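Local atomic coordinates of 5-ketofructose reductase (Gluconobacter sp., PDB entry 7COK), a protein that probably catalyses the reduction of 5-ketofructose to fructose with a nicotinamide cofactor, as a member of the shikimate dehydrogenase family. Residues R7-N21 / A57-H71. Numbering follows the deposited sequence.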
ATOM      1  N   ARG A   7      10.463  -3.567  -4.268  1.00 14.77           N
ATOM      2  CA  ARG A   7      10.036  -2.426  -3.485  1.00 14.15           C
ATOM      3  C   ARG A   7       9.499  -1.321  -4.378  1.00 14.61           C
ATOM      4  O   ARG A   7      10.282  -0.593  -5.004  1.00 16.14           O
ATOM      5  CB  ARG A   7      11.163  -1.902  -2.620  1.00 14.30           C
ATOM      6  CG  ARG A   7      10.697  -0.756  -1.759  1.00 15.21           C
ATOM      7  CD  ARG A   7      11.860  -0.045  -1.121  1.00 15.21           C
ATOM      8  NE  ARG A   7      11.341   0.972  -0.215  1.00 15.53           N
ATOM      9  CZ  ARG A   7      12.076   1.717   0.611  1.00 16.26           C
ATOM     10  NH1 ARG A   7      13.393   1.575   0.686  1.00 16.17           N
ATOM     11  NH2 ARG A   7      11.468   2.594   1.405  1.00 15.56           N
ATOM     12  N   SER A   8       8.167  -1.226  -4.446  1.00 13.34           N
ATOM     13  CA  SER A   8       7.498  -0.124  -5.159  1.00 13.14           C
ATOM     14  C   SER A   8       7.487   1.140  -4.317  1.00 12.58           C
ATOM     15  O   SER A   8       7.430   1.069  -3.094  1.00 12.93           O
ATOM     16  CB  SER A   8       6.053  -0.502  -5.490  1.00 12.86           C
ATOM     17  OG  SER A   8       5.968  -1.755  -6.153  1.00 14.24           O
ATOM     18  N   ILE A   9       7.510   2.293  -4.973  1.00 12.13           N
ATOM     19  CA  ILE A   9       7.323   3.590  -4.317  1.00 12.28           C
ATOM     20  C   ILE A   9       5.873   3.599  -3.826  1.00 11.60           C
ATOM     21  O   ILE A   9       4.958   3.194  -4.568  1.00 11.64           O
ATOM     22  CB  ILE A   9       7.572   4.766  -5.301  1.00 13.44           C
ATOM     23  CG1 ILE A   9       9.032   4.801  -5.809  1.00 14.30           C
ATOM     24  CG2 ILE A   9       7.115   6.088  -4.675  1.00 14.19           C
ATOM     25  CD1 ILE A   9       9.284   5.618  -7.068  1.00 15.70           C
ATOM     26  N   LEU A  10       5.659   4.026  -2.574  1.00 10.39           N
ATOM     27  CA  LEU A  10       4.325   3.986  -1.984  1.00 10.36           C
ATOM     28  C   LEU A  10       3.780   5.382  -1.788  1.00  9.69           C
ATOM     29  O   LEU A  10       4.465   6.269  -1.275  1.00 10.89           O
ATOM     30  CB  LEU A  10       4.340   3.243  -0.643  1.00  9.86           C
ATOM     31  CG  LEU A  10       4.804   1.776  -0.752  1.00 10.11           C
ATOM     32  CD1 LEU A  10       4.943   1.176   0.637  1.00 11.66           C
ATOM     33  CD2 LEU A  10       3.847   0.961  -1.634  1.00 10.59           C
ATOM     34  N   THR A  11       2.545   5.555  -2.243  1.00  9.76           N
ATOM     35  CA  THR A  11       1.724   6.734  -2.055  1.00  9.32           C
ATOM     36  C   THR A  11       0.323   6.203  -1.725  1.00  9.06           C
ATOM     37  O   THR A  11       0.090   4.984  -1.793  1.00  9.32           O
ATOM     38  CB  THR A  11       1.664   7.605  -3.344  1.00  9.25           C
ATOM     39  OG1 THR A  11       1.080   6.861  -4.432  1.00  9.71           O
ATOM     40  CG2 THR A  11       3.039   8.109  -3.757  1.00 10.13           C
ATOM     41  N   GLY A  12      -0.614   7.083  -1.355  1.00  9.31           N
ATOM     42  CA  GLY A  12      -1.987   6.633  -1.195  1.00  9.73           C
ATOM     43  C   GLY A  12      -2.869   7.711  -0.629  1.00 10.19           C
ATOM     44  O   GLY A  12      -2.578   8.897  -0.802  1.00  9.73           O
ATOM     45  N   SER A  13      -3.917   7.282   0.077  1.00 10.84           N
ATOM     46  CA  SER A  13      -4.954   8.190   0.557  1.00 11.87           C
ATOM     47  C   SER A  13      -5.554   7.737   1.871  1.00 11.45           C
ATOM     48  O   SER A  13      -5.679   6.539   2.118  1.00 11.58           O
ATOM     49  CB  SER A  13      -6.057   8.286  -0.505  1.00 13.57           C
ATOM     50  OG  SER A  13      -7.212   8.979  -0.048  1.00 16.44           O
ATOM     51  N   PHE A  14      -5.898   8.719   2.715  1.00 10.62           N
ATOM     52  CA  PHE A  14      -6.630   8.467   3.952  1.00 10.88           C
ATOM     53  C   PHE A  14      -7.950   9.219   3.841  1.00 11.42           C
ATOM     54  O   PHE A  14      -7.985  10.428   3.583  1.00 12.18           O
ATOM     55  CB  PHE A  14      -5.855   8.987   5.163  1.00 10.98           C
ATOM     56  CG  PHE A  14      -4.465   8.447   5.293  1.00 10.33           C
ATOM     57  CD1 PHE A  14      -4.141   7.111   4.930  1.00 10.83           C
ATOM     58  CD2 PHE A  14      -3.451   9.251   5.848  1.00 11.25           C
ATOM     59  CE1 PHE A  14      -2.843   6.628   5.086  1.00 10.52           C
ATOM     60  CE2 PHE A  14      -2.148   8.757   5.996  1.00 11.24           C
ATOM     61  CZ  PHE A  14      -1.840   7.460   5.623  1.00 11.06           C
ATOM     62  N   SER A  15      -9.052   8.492   4.008  1.00 11.36           N
ATOM     63  CA  SER A  15     -10.385   9.091   3.959  1.00 12.78           C
ATOM     64  C   SER A  15     -11.371   8.064   4.486  1.00 12.59           C
ATOM     65  O   SER A  15     -11.037   6.890   4.599  1.00 13.49           O
ATOM     66  CB  SER A  15     -10.757   9.489   2.524  1.00 13.63           C
ATOM     67  OG  SER A  15     -10.988   8.362   1.716  1.00 13.90           O
ATOM     68  N   THR A  16     -12.577   8.512   4.806  1.00 13.54           N
ATOM     69  CA  THR A  16     -13.680   7.587   5.044  1.00 14.36           C
ATOM     70  C   THR A  16     -15.009   8.250   4.693  1.00 14.28           C
ATOM     71  O   THR A  16     -15.243   9.390   5.121  1.00 15.01           O
ATOM     72  CB  THR A  16     -13.692   6.983   6.484  1.00 14.40           C
ATOM     73  OG1 THR A  16     -14.646   5.920   6.540  1.00 14.68           O
ATOM     74  CG2 THR A  16     -14.004   7.992   7.589  1.00 15.02           C
ATOM     75  N   PRO A  17     -15.864   7.584   3.902  1.00 14.88           N
ATOM     76  CA  PRO A  17     -15.602   6.307   3.215  1.00 15.96           C
ATOM     77  C   PRO A  17     -14.686   6.506   2.001  1.00 16.57           C
ATOM     78  O   PRO A  17     -14.555   7.618   1.512  1.00 18.20           O
ATOM     79  CB  PRO A  17     -17.003   5.879   2.758  1.00 16.75           C
ATOM     80  CG  PRO A  17     -17.750   7.163   2.591  1.00 15.66           C
ATOM     81  CD  PRO A  17     -17.247   8.060   3.681  1.00 15.57           C
ATOM     82  N   CYS A  18     -14.028   5.442   1.555  1.00 16.10           N
ATOM     83  CA  CYS A  18     -13.117   5.552   0.411  1.00 15.70           C
ATOM     84  C   CYS A  18     -13.451   4.696  -0.807  1.00 16.20           C
ATOM     85  O   CYS A  18     -12.776   4.813  -1.842  1.00 15.25           O
ATOM     86  CB  CYS A  18     -11.673   5.280   0.850  1.00 15.97           C
ATOM     87  SG  CYS A  18     -11.308   3.555   1.161  1.00 17.16           S
ATOM     88  N   ALA A  19     -14.486   3.860  -0.700  1.00 16.27           N
ATOM     89  CA  ALA A  19     -14.757   2.844  -1.717  1.00 17.27           C
ATOM     90  C   ALA A  19     -15.179   3.441  -3.054  1.00 17.65           C
ATOM     91  O   ALA A  19     -14.964   2.825  -4.106  1.00 18.69           O
ATOM     92  CB  ALA A  19     -15.802   1.859  -1.215  1.00 17.07           C
ATOM     93  N   ASP A  20     -15.729   4.646  -3.033  1.00 18.10           N
ATOM     94  CA  ASP A  20     -16.217   5.259  -4.267  1.00 19.83           C
ATOM     95  C   ASP A  20     -15.249   6.274  -4.871  1.00 19.34           C
ATOM     96  O   ASP A  20     -15.568   6.923  -5.865  1.00 20.90           O
ATOM     97  CB  ASP A  20     -17.573   5.912  -4.038  1.00 21.98           C
ATOM     98  CG  ASP A  20     -18.665   4.918  -3.735  1.00 23.20           C
ATOM     99  OD1 ASP A  20     -18.713   3.817  -4.338  1.00 24.59           O
ATOM    100  OD2 ASP A  20     -19.512   5.258  -2.883  1.00 26.00           O
ATOM    101  N   ASN A  21     -14.057   6.384  -4.290  1.00 17.76           N
ATOM    102  CA  ASN A  21     -13.053   7.345  -4.728  1.00 16.39           C
ATOM    103  C   ASN A  21     -12.156   6.763  -5.825  1.00 15.67           C
ATOM    104  O   ASN A  21     -11.382   5.857  -5.566  1.00 14.81           O
ATOM    105  CB  ASN A  21     -12.235   7.801  -3.517  1.00 17.36           C
ATOM    106  CG  ASN A  21     -11.317   8.962  -3.817  1.00 19.17           C
ATOM    107  OD1 ASN A  21     -10.719   9.058  -4.888  1.00 19.39           O
ATOM    108  ND2 ASN A  21     -11.160   9.842  -2.836  1.00 19.60           N
ATOM    109  N   ALA A  57       2.319   5.893   7.555  1.00 10.93           N
ATOM    110  CA  ALA A  57       2.905   6.150   6.244  1.00 11.51           C
ATOM    111  C   ALA A  57       4.368   6.579   6.348  1.00 12.17           C
ATOM    112  O   ALA A  57       5.189   6.200   5.540  1.00 12.08           O
ATOM    113  CB  ALA A  57       2.101   7.175   5.490  1.00 11.72           C
ATOM    114  N   LYS A  58       4.703   7.347   7.371  1.00 11.81           N
ATOM    115  CA  LYS A  58       6.104   7.714   7.599  1.00 12.50           C
ATOM    116  C   LYS A  58       6.973   6.478   7.894  1.00 12.34           C
ATOM    117  O   LYS A  58       8.053   6.297   7.323  1.00 12.64           O
ATOM    118  CB  LYS A  58       6.160   8.690   8.759  1.00 15.24           C
ATOM    119  CG  LYS A  58       7.526   9.300   9.013  1.00 17.46           C
ATOM    120  CD  LYS A  58       7.504  10.093  10.314  1.00 20.37           C
ATOM    121  CE  LYS A  58       6.554  11.293  10.284  1.00 22.39           C
ATOM    122  NZ  LYS A  58       5.197  11.040  10.873  1.00 24.79           N
ATOM    123  N   ALA A  59       6.485   5.621   8.779  1.00 11.31           N
ATOM    124  CA  ALA A  59       7.238   4.428   9.191  1.00 11.47           C
ATOM    125  C   ALA A  59       7.383   3.400   8.063  1.00 11.72           C
ATOM    126  O   ALA A  59       8.377   2.683   7.988  1.00 11.86           O
ATOM    127  CB  ALA A  59       6.573   3.807  10.400  1.00 11.17           C
ATOM    128  N   MET A  60       6.390   3.367   7.179  1.00 12.37           N
ATOM    129  CA  MET A  60       6.384   2.486   6.012  1.00 12.30           C
ATOM    130  C   MET A  60       7.089   3.137   4.853  1.00 12.52           C
ATOM    131  O   MET A  60       7.140   2.549   3.766  1.00 13.63           O
ATOM    132  CB  MET A  60       4.967   2.116   5.586  1.00 12.73           C
ATOM    133  CG  MET A  60       4.164   1.319   6.576  1.00 13.78           C
ATOM    134  SD  MET A  60       2.451   1.219   6.059  1.00 15.71           S
ATOM    135  CE  MET A  60       1.688   0.560   7.537  1.00 13.26           C
ATOM    136  N   GLU A  61       7.590   4.365   5.057  1.00 12.06           N
ATOM    137  CA  GLU A  61       8.423   5.074   4.069  1.00 11.82           C
ATOM    138  C   GLU A  61       7.686   5.394   2.755  1.00 11.61           C
ATOM    139  O   GLU A  61       8.272   5.414   1.669  1.00 12.33           O
ATOM    140  CB  GLU A  61       9.768   4.345   3.847  1.00 12.87           C
ATOM    141  CG  GLU A  61      10.494   4.168   5.193  1.00 15.38           C
ATOM    142  CD  GLU A  61      11.977   3.855   5.120  1.00 17.01           C
ATOM    143  OE1 GLU A  61      12.538   3.733   4.012  1.00 19.05           O
ATOM    144  OE2 GLU A  61      12.584   3.748   6.215  1.00 18.46           O
ATOM    145  N   TRP A  62       6.390   5.668   2.857  1.00 10.93           N
ATOM    146  CA  TRP A  62       5.687   6.337   1.770  1.00 10.81           C
ATOM    147  C   TRP A  62       6.331   7.679   1.414  1.00 11.00           C
ATOM    148  O   TRP A  62       6.998   8.301   2.260  1.00 11.49           O
ATOM    149  CB  TRP A  62       4.242   6.584   2.173  1.00 10.81           C
ATOM    150  CG  TRP A  62       3.364   5.354   2.421  1.00 11.16           C
ATOM    151  CD1 TRP A  62       3.760   4.096   2.811  1.00 11.11           C
ATOM    152  CD2 TRP A  62       1.940   5.326   2.371  1.00 11.06           C
ATOM    153  NE1 TRP A  62       2.667   3.271   2.957  1.00 11.63           N
ATOM    154  CE2 TRP A  62       1.535   3.999   2.725  1.00 11.34           C
ATOM    155  CE3 TRP A  62       0.950   6.285   2.055  1.00 11.78           C
ATOM    156  CZ2 TRP A  62       0.177   3.602   2.776  1.00 11.63           C
ATOM    157  CZ3 TRP A  62      -0.404   5.892   2.101  1.00 11.78           C
ATOM    158  CH2 TRP A  62      -0.775   4.554   2.465  1.00 11.43           C
ATOM    159  N   VAL A  63       6.105   8.143   0.195  1.00 10.96           N
ATOM    160  CA  VAL A  63       6.627   9.445  -0.225  1.00 10.98           C
ATOM    161  C   VAL A  63       5.576  10.538  -0.201  1.00 10.90           C
ATOM    162  O   VAL A  63       5.886  11.729  -0.328  1.00 11.33           O
ATOM    163  CB  VAL A  63       7.350   9.399  -1.593  1.00 11.17           C
ATOM    164  CG1 VAL A  63       8.485   8.373  -1.549  1.00 11.74           C
ATOM    165  CG2 VAL A  63       6.368   9.073  -2.694  1.00 11.46           C
ATOM    166  N   GLY A  64       4.320  10.136  -0.041  1.00 10.46           N
ATOM    167  CA  GLY A  64       3.220  11.078  -0.004  1.00 10.81           C
ATOM    168  C   GLY A  64       1.897  10.400   0.187  1.00 10.81           C
ATOM    169  O   GLY A  64       1.789   9.188   0.030  1.00 10.27           O
ATOM    170  N   PHE A  65       0.894  11.203   0.537  1.00 11.32           N
ATOM    171  CA  PHE A  65      -0.475  10.715   0.596  1.00 10.91           C
ATOM    172  C   PHE A  65      -1.453  11.864   0.461  1.00 11.46           C
ATOM    173  O   PHE A  65      -1.098  12.989   0.748  1.00 11.12           O
ATOM    174  CB  PHE A  65      -0.741   9.928   1.895  1.00 11.35           C
ATOM    175  CG  PHE A  65      -0.493  10.704   3.167  1.00 11.32           C
ATOM    176  CD1 PHE A  65      -1.523  11.457   3.767  1.00 11.75           C
ATOM    177  CD2 PHE A  65       0.760  10.655   3.787  1.00 11.44           C
ATOM    178  CE1 PHE A  65      -1.287  12.154   4.968  1.00 12.07           C
ATOM    179  CE2 PHE A  65       0.987  11.332   5.003  1.00 11.83           C
ATOM    180  CZ  PHE A  65      -0.031  12.087   5.582  1.00 11.52           C
ATOM    181  N   ASN A  66      -2.663  11.558  -0.012  1.00 11.11           N
ATOM    182  CA  ASN A  66      -3.807  12.475   0.049  1.00 11.84           C
ATOM    183  C   ASN A  66      -4.630  12.282   1.281  1.00 12.11           C
ATOM    184  O   ASN A  66      -4.655  11.190   1.864  1.00 12.67           O
ATOM    185  CB  ASN A  66      -4.712  12.246  -1.165  1.00 11.52           C
ATOM    186  CG  ASN A  66      -4.034  12.611  -2.462  1.00 13.29           C
ATOM    187  OD1 ASN A  66      -3.992  11.801  -3.388  1.00 14.56           O
ATOM    188  ND2 ASN A  66      -3.439  13.801  -2.515  1.00 14.19           N
ATOM    189  N   CYS A  67      -5.305  13.363   1.658  1.00 13.18           N
ATOM    190  CA  CYS A  67      -6.381  13.307   2.639  1.00 13.90           C
ATOM    191  C   CYS A  67      -7.637  13.826   1.984  1.00 14.32           C
ATOM    192  O   CYS A  67      -7.617  14.849   1.285  1.00 15.33           O
ATOM    193  CB  CYS A  67      -6.066  14.208   3.809  1.00 15.37           C
ATOM    194  SG  CYS A  67      -4.748  13.592   4.846  1.00 18.60           S
ATOM    195  N   SER A  68      -8.725  13.091   2.171  1.00 14.87           N
ATOM    196  CA  SER A  68     -10.048  13.539   1.731  1.00 15.92           C
ATOM    197  C   SER A  68     -10.930  13.599   2.971  1.00 15.41           C
ATOM    198  O   SER A  68     -10.427  13.410   4.090  1.00 13.79           O
ATOM    199  CB  SER A  68     -10.622  12.584   0.675  1.00 17.09           C
ATOM    200  OG  SER A  68      -9.768  12.458  -0.443  1.00 23.73           O
ATOM    201  N   LEU A  69     -12.221  13.876   2.792  1.00 16.08           N
ATOM    202  CA  LEU A  69     -13.211  13.826   3.874  1.00 16.92           C
ATOM    203  C   LEU A  69     -13.032  12.562   4.721  1.00 15.63           C
ATOM    204  O   LEU A  69     -12.905  11.468   4.156  1.00 14.58           O
ATOM    205  CB  LEU A  69     -14.638  13.838   3.295  1.00 19.45           C
ATOM    206  CG  LEU A  69     -15.847  13.924   4.242  1.00 22.10           C
ATOM    207  CD1 LEU A  69     -16.089  15.367   4.653  1.00 23.70           C
ATOM    208  CD2 LEU A  69     -17.105  13.364   3.600  1.00 25.41           C
ATOM    209  N   PRO A  70     -13.003  12.684   6.050  1.00 14.71           N
ATOM    210  CA  PRO A  70     -13.223  13.923   6.809  1.00 14.88           C
ATOM    211  C   PRO A  70     -11.926  14.450   7.455  1.00 14.01           C
ATOM    212  O   PRO A  70     -11.965  15.024   8.541  1.00 14.16           O
ATOM    213  CB  PRO A  70     -14.191  13.435   7.898  1.00 15.55           C
ATOM    214  CG  PRO A  70     -13.682  12.043   8.196  1.00 15.30           C
ATOM    215  CD  PRO A  70     -13.066  11.504   6.921  1.00 16.13           C
ATOM    216  N   HIS A  71     -10.781  14.216   6.800  1.00 13.40           N
ATOM    217  CA  HIS A  71      -9.452  14.506   7.378  1.00 12.82           C
ATOM    218  C   HIS A  71      -8.736  15.815   7.004  1.00 11.96           C
ATOM    219  O   HIS A  71      -7.714  16.129   7.601  1.00 13.17           O
ATOM    220  CB  HIS A  71      -8.493  13.343   7.116  1.00 12.48           C
ATOM    221  CG  HIS A  71      -9.064  12.021   7.496  1.00 12.76           C
ATOM    222  ND1 HIS A  71      -9.690  11.813   8.705  1.00 13.48           N
ATOM    223  CD2 HIS A  71      -9.072  10.828   6.851  1.00 12.67           C
ATOM    224  CE1 HIS A  71     -10.077  10.552   8.777  1.00 14.43           C
ATOM    225  NE2 HIS A  71      -9.741   9.941   7.657  1.00 13.75           N
TER
HETATM  226  O   HOH W   1       8.702   1.265   1.959  1.00 12.14           O
HETATM  227  O   HOH W   2       8.099   4.613  -0.956  1.00 11.14           O
HETATM  228  O   HOH W   3     -14.433  10.526   1.936  1.00 20.09           O
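Phe14 and Phe65 meet on one face of the mixed sheet of the shikimate dehydrogenase-type substrate-binding domain, where strands 9-15 and 64-67 run side by side and parallel; helix 50-59 carries the chain from strand 38-44 to strand 64-67. Backbone hydrogen bonds zip the strands together, Asn66 N to Gly12 O (2.8 Å) and Phe14 N to Asn66 O. With CG anti to its carbonyl carbon (chi1 -56°), Phe14 sets CE2 over the centre of the Phe65 ring, the planes 37° apart, while CE1 lies 3.9 Å from Trp62 CZ3. Flat aromatic rings suit this cluster, though Trp62 NE1 is buried here without a partner, and Ala57 CB fills in at the Phe14 edge. Leu10 lays CB over the Trp62 five-membered ring in a CH-pi contact, 3.9 Å from its centroid. Gly12 suits its place beside the indole, since a CB there would come too close to CZ3. With Trp62 cut back to an alanine, a gap is likely to open between Leu10 and Phe14, leaving the Phe14 ring freer to turn. Where Arg7 leads into strand 9-15, Glu61, in a Schellman motif with positive phi, shares its carboxylate between Arg7 and Lys46 of the second subunit. Extended from CG to NE, Arg7 brings NH2 3.0 Å from Glu61 OE1, on the anti side of the carboxylate and 25° out of its plane.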